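Local atomic coordinates of succinyl-CoA ligase (ADP-forming) subunit alpha (Methanosaeta concilii, PDB entry 6HXI), a protein that belongs to the succinyl-CoA ligase alpha-subunit family, carries a partial citrate synthase-like region and holds coenzyme A in this model. Residues 6-11 against 105-110; 11-16 against 80-85. All blocks are in the same frame, centred on the assembly; numbering follows the deposited sequence.

Contact 1. Residues 6-11 against 105-110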
# COMPACT_ATOMS: atom_id res chain seq x y z
N TYR B 6 -50.53 -3.11 40.41
CA TYR B 6 -51.20 -2.15 39.54
C TYR B 6 -50.22 -1.27 38.74
O TYR B 6 -50.61 -0.73 37.70
CB TYR B 6 -52.21 -1.30 40.32
CG TYR B 6 -51.63 -0.53 41.49
CD1 TYR B 6 -50.99 0.68 41.30
CD2 TYR B 6 -51.82 -0.97 42.80
CE1 TYR B 6 -50.50 1.42 42.38
CE2 TYR B 6 -51.35 -0.23 43.89
CZ TYR B 6 -50.67 0.95 43.67
OH TYR B 6 -50.17 1.68 44.72
N VAL B 7 -48.98 -1.10 39.21
CA VAL B 7 -47.96 -0.29 38.53
C VAL B 7 -47.36 -1.09 37.35
O VAL B 7 -46.80 -2.17 37.54
CB VAL B 7 -46.85 0.23 39.47
CG1 VAL B 7 -45.81 1.05 38.71
CG2 VAL B 7 -47.42 1.06 40.61
N LEU B 8 -47.46 -0.54 36.13
CA LEU B 8 -46.85 -1.22 34.99
C LEU B 8 -45.42 -0.71 34.90
O LEU B 8 -44.48 -1.51 35.01
CB LEU B 8 -47.62 -0.95 33.70
CG LEU B 8 -47.78 -2.11 32.71
CD1 LEU B 8 -48.64 -3.24 33.29
CD2 LEU B 8 -48.45 -1.62 31.45
N PHE B 9 -45.25 0.63 34.80
CA PHE B 9 -43.95 1.30 34.73
C PHE B 9 -43.85 2.43 35.67
O PHE B 9 -44.81 3.17 35.86
CB PHE B 9 -43.68 1.90 33.35
CG PHE B 9 -44.23 1.13 32.19
CD1 PHE B 9 -43.70 -0.10 31.84
CD2 PHE B 9 -45.25 1.67 31.42
CE1 PHE B 9 -44.22 -0.81 30.75
CE2 PHE B 9 -45.77 0.96 30.33
CZ PHE B 9 -45.25 -0.29 30.02
N ASP B 10 -42.65 2.65 36.17
CA ASP B 10 -42.34 3.79 37.02
C ASP B 10 -41.02 4.41 36.57
O ASP B 10 -40.45 4.04 35.53
CB ASP B 10 -42.34 3.41 38.52
CG ASP B 10 -41.47 2.23 38.92
OD1 ASP B 10 -40.29 2.17 38.48
OD2 ASP B 10 -41.93 1.40 39.75
N ILE B 11 -40.54 5.37 37.36
CA ILE B 11 -39.32 6.11 37.11
C ILE B 11 -38.08 5.22 37.29
O ILE B 11 -36.99 5.62 36.91
CB ILE B 11 -39.34 7.41 37.96
CG1 ILE B 11 -38.42 8.49 37.35
CG2 ILE B 11 -39.04 7.14 39.44
CD1 ILE B 11 -38.96 9.93 37.37
N THR B 105 -37.02 -12.89 34.63
CA THR B 105 -36.85 -11.46 34.95
C THR B 105 -37.74 -10.53 34.13
O THR B 105 -37.93 -9.39 34.55
CB THR B 105 -35.39 -11.06 34.84
OG1 THR B 105 -34.92 -11.39 33.53
CG2 THR B 105 -34.51 -11.73 35.93
N ILE B 106 -38.28 -10.98 32.99
CA ILE B 106 -39.15 -10.11 32.18
C ILE B 106 -40.61 -10.31 32.60
O ILE B 106 -41.06 -11.44 32.76
CB ILE B 106 -38.89 -10.27 30.65
CG1 ILE B 106 -37.49 -9.71 30.31
CG2 ILE B 106 -39.96 -9.58 29.79
CD1 ILE B 106 -36.75 -10.49 29.26
N ARG B 107 -41.32 -9.20 32.81
CA ARG B 107 -42.72 -9.14 33.24
C ARG B 107 -43.65 -8.56 32.15
O ARG B 107 -44.79 -9.01 32.01
CB ARG B 107 -42.80 -8.33 34.54
CG ARG B 107 -44.19 -8.12 35.11
CD ARG B 107 -44.15 -7.10 36.21
NE ARG B 107 -45.48 -6.58 36.52
CZ ARG B 107 -45.77 -5.29 36.66
NH1 ARG B 107 -44.82 -4.37 36.51
NH2 ARG B 107 -47.00 -4.91 36.94
N ILE B 108 -43.16 -7.56 31.37
CA ILE B 108 -43.93 -6.88 30.32
C ILE B 108 -43.24 -6.96 28.96
O ILE B 108 -42.04 -6.70 28.86
CB ILE B 108 -44.26 -5.40 30.72
CG1 ILE B 108 -44.98 -5.30 32.09
CG2 ILE B 108 -45.06 -4.67 29.63
CD1 ILE B 108 -44.40 -4.27 32.97
N VAL B 109 -44.02 -7.32 27.92
CA VAL B 109 -43.56 -7.33 26.54
C VAL B 109 -44.55 -6.49 25.74
O VAL B 109 -45.75 -6.77 25.79
CB VAL B 109 -43.35 -8.74 25.90
CG1 VAL B 109 -42.68 -8.62 24.54
CG2 VAL B 109 -42.57 -9.69 26.81
N ALA B 110 -44.05 -5.47 25.03
CA ALA B 110 -44.85 -4.64 24.14
C ALA B 110 -44.53 -5.09 22.72
O ALA B 110 -43.36 -5.02 22.31
CB ALA B 110 -44.49 -3.17 24.33

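Contact 2. Residues 11-16 against 80-85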
# COMPACT_ATOMS: atom_id res chain seq x y z
N ILE B 11 -40.54 5.37 37.36
CA ILE B 11 -39.32 6.11 37.11
C ILE B 11 -38.08 5.22 37.29
O ILE B 11 -36.99 5.62 36.91
CB ILE B 11 -39.34 7.41 37.96
CG1 ILE B 11 -38.42 8.49 37.35
CG2 ILE B 11 -39.04 7.14 39.44
CD1 ILE B 11 -38.96 9.93 37.37
N ASN B 12 -38.24 4.00 37.86
CA ASN B 12 -37.13 3.06 38.04
C ASN B 12 -37.16 1.88 37.04
O ASN B 12 -36.27 1.02 37.08
CB ASN B 12 -37.04 2.56 39.49
CG ASN B 12 -36.85 3.66 40.50
OD1 ASN B 12 -35.82 4.35 40.52
ND2 ASN B 12 -37.86 3.87 41.34
N THR B 13 -38.15 1.87 36.13
CA THR B 13 -38.30 0.86 35.08
C THR B 13 -37.10 0.85 34.12
O THR B 13 -36.70 1.90 33.61
CB THR B 13 -39.61 1.08 34.33
OG1 THR B 13 -40.68 0.85 35.24
CG2 THR B 13 -39.76 0.18 33.13
N LYS B 14 -36.53 -0.33 33.92
CA LYS B 14 -35.42 -0.62 33.02
C LYS B 14 -35.93 -1.61 31.97
O LYS B 14 -36.72 -2.52 32.27
CB LYS B 14 -34.21 -1.17 33.80
CG LYS B 14 -33.48 -0.12 34.62
CD LYS B 14 -32.66 0.83 33.75
CE LYS B 14 -31.67 1.61 34.57
NZ LYS B 14 -30.63 2.24 33.71
N ALA B 15 -35.53 -1.38 30.73
CA ALA B 15 -36.04 -2.12 29.59
C ALA B 15 -34.98 -2.56 28.60
O ALA B 15 -33.88 -2.02 28.56
CB ALA B 15 -37.08 -1.26 28.86
N PHE B 16 -35.37 -3.54 27.75
CA PHE B 16 -34.60 -4.00 26.61
C PHE B 16 -35.39 -3.56 25.41
O PHE B 16 -36.62 -3.58 25.44
CB PHE B 16 -34.48 -5.52 26.58
CG PHE B 16 -33.78 -6.17 27.74
CD1 PHE B 16 -32.47 -5.82 28.08
CD2 PHE B 16 -34.38 -7.21 28.44
CE1 PHE B 16 -31.80 -6.46 29.12
CE2 PHE B 16 -33.72 -7.83 29.50
CZ PHE B 16 -32.42 -7.48 29.82
N GLU B 80 -32.25 -6.63 36.17
CA GLU B 80 -33.09 -5.52 36.64
C GLU B 80 -34.11 -5.05 35.59
O GLU B 80 -35.06 -4.36 35.94
CB GLU B 80 -32.22 -4.34 37.12
CG GLU B 80 -31.44 -3.63 36.01
CD GLU B 80 -30.00 -4.08 35.83
OE1 GLU B 80 -29.17 -3.22 35.46
OE2 GLU B 80 -29.70 -5.27 36.04
N ALA B 81 -33.86 -5.35 34.31
CA ALA B 81 -34.73 -4.96 33.21
C ALA B 81 -35.92 -5.95 33.15
O ALA B 81 -35.71 -7.14 32.92
CB ALA B 81 -33.94 -4.96 31.89
N ASP B 82 -37.13 -5.46 33.43
CA ASP B 82 -38.34 -6.29 33.47
C ASP B 82 -39.32 -6.02 32.30
O ASP B 82 -40.38 -6.64 32.21
CB ASP B 82 -39.04 -6.17 34.84
CG ASP B 82 -39.86 -4.91 35.05
OD1 ASP B 82 -39.40 -3.82 34.63
OD2 ASP B 82 -40.96 -5.01 35.65
N VAL B 83 -38.94 -5.09 31.42
CA VAL B 83 -39.73 -4.73 30.25
C VAL B 83 -38.95 -5.04 28.97
O VAL B 83 -37.76 -4.73 28.90
CB VAL B 83 -40.13 -3.23 30.30
CG1 VAL B 83 -40.89 -2.81 29.03
CG2 VAL B 83 -40.95 -2.92 31.53
N MET B 84 -39.63 -5.60 27.94
CA MET B 84 -39.06 -5.73 26.60
C MET B 84 -39.94 -5.00 25.59
O MET B 84 -41.14 -5.29 25.50
CB MET B 84 -38.80 -7.18 26.15
CG MET B 84 -38.05 -7.22 24.82
SD MET B 84 -37.52 -8.85 24.28
CE MET B 84 -38.84 -9.29 23.12
N VAL B 85 -39.35 -4.05 24.82
CA VAL B 85 -40.00 -3.31 23.74
C VAL B 85 -39.60 -4.07 22.50
O VAL B 85 -38.43 -4.06 22.12
CB VAL B 85 -39.61 -1.81 23.70
CG1 VAL B 85 -40.35 -1.08 22.58
CG2 VAL B 85 -39.87 -1.12 25.05
O HOH W 1 -41.13 -1.80 35.37
O HOH W 2 -37.19 -2.81 35.72
O HOH W 3 -28.98 -0.75 33.25

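Contact 1. Residues 6-11 against 105-110
The carbonyl oxygen of Val7 is gripped by both terminal nitrogens of Arg107: NH2 stands 2.8 Å from Val7 O and NH1 3.1 Å from the same Val7 O. The oxygen sits at the edge of the guanidinium group, close to its plane, so the fork closes end-on around a single acceptor. Neither arm is quite straight; the N-H of NH2 points at Val7 O at 153°, the better of the two. NH1 also makes a weak, strongly bent bond to Leu8 O at 3.2 Å, which ties two successive carbonyls of the loop to one side chain. Arg107 gets there by running straight out from the backbone: CG lies anti to the backbone N (chi1 178°) and the chain stays extended as far as NE. Ile108 CG1 lies above one face of the guanidinium, toward its rim.

Below this polar grip the contact turns apolar. Ile108 CD1 packs against Leu8 CG at 4.0 Å and comes nearer still to the backbone of that residue, 3.4 Å from Leu8 O, while the other branch of Ile108, CG2, approaches Phe9 CE1 at 4.1 Å, obliquely to the ring. One face of the Phe9 ring is taken by its own neighbour, with Leu8 CB above the ring centre. Farther out, Ile134 and Ile136 of strand 134-136 touch both Leu8 and Ile108, and Phe149 meets the Phe9 ring.

The N-terminal loop is thus laid against the start of strand 108-111 of a parallel-stranded, Rossmann-like region. Two successive carbonyls of this irregular loop gain donors from one cationic group without any strand pairing, next to the buried packing of Leu8 on Ile108.

Contact 2. Residues 11-16 against 80-85
Phe16 packs its ring over Ala81, and the side chain is easily followed outward. Its CB lies 4.1 Å from Val83 O and close to Met84 CG. From there CG swings anti to the carbonyl carbon (chi1 -62°), which carries the ring back over Ala81. The methyl, Ala81 CB, sits over one face in a CH-pi contact, 3.7 Å from the ring centroid and 16° off the normal. CE1 and CE2 lie beneath that methyl, and CZ at the tip is the ring atom closest to it. Ala44 and Ile46 of strand 42-46, with Ala74 of helix 71-77, also touch this side chain.

The backbones pair as parallel strands. Phe16 N donates to Val83 O at 2.9 Å, and Val85 N to Phe16 O at 2.8 Å, the latter nearly linear at 175°. Before them, Asp82 N makes only a weak bond to Lys14 O. On the sheet face away from Phe16, Ala15 CB meets Val83 CB at 3.9 Å, and Thr13 CG2 touches Val83 CG2 at 3.7 Å, the two side chains crossing at about a right angle.

Ahead of the regular pairing, water bridges the two segments. One molecule takes the N-H of Lys14 and lies within hydrogen-bonding distance of Glu80 O and Asp82 OD1, with more acceptors in reach than protons; a second joins Asp82 OD1 to Thr13 OG1, which also bonds Asp10 N. Lys14 NZ goes to Ser39 OG and Pro40 O, with just a weak water link to Glu80.

Two adjoining strands of the Rossmann-like sheet meet here, and strand 83-86 leads on toward the coenzyme A pocket residues Phe87, Ala88 and Ser89. Direct amide bonds and apolar packing join the strands, while their polar beginnings are connected largely through water.

How the contacts relate
From the N terminus the chain runs through the loop 6-11, then straight into 11-16 and strand 15-18; Ile11 belongs to both contacts. Contact 2 closes the smaller loop when 80-85 returns beside that strand, after strands 42-46, 52-58 and 61-68 and helix 71-77. Helix 93-102 then follows, and contact 1 closes the larger loop as 105-110 reaches the N-terminal segment, so the first closure lies wholly within the second. The two also meet directly: Arg107 N lies 2.8 Å from Asp82 O, probably hydrogen-bonded. Together they join strands 15-18, 83-86 and 108-111, consecutive in one sheet, to the loop that precedes strand 15-18.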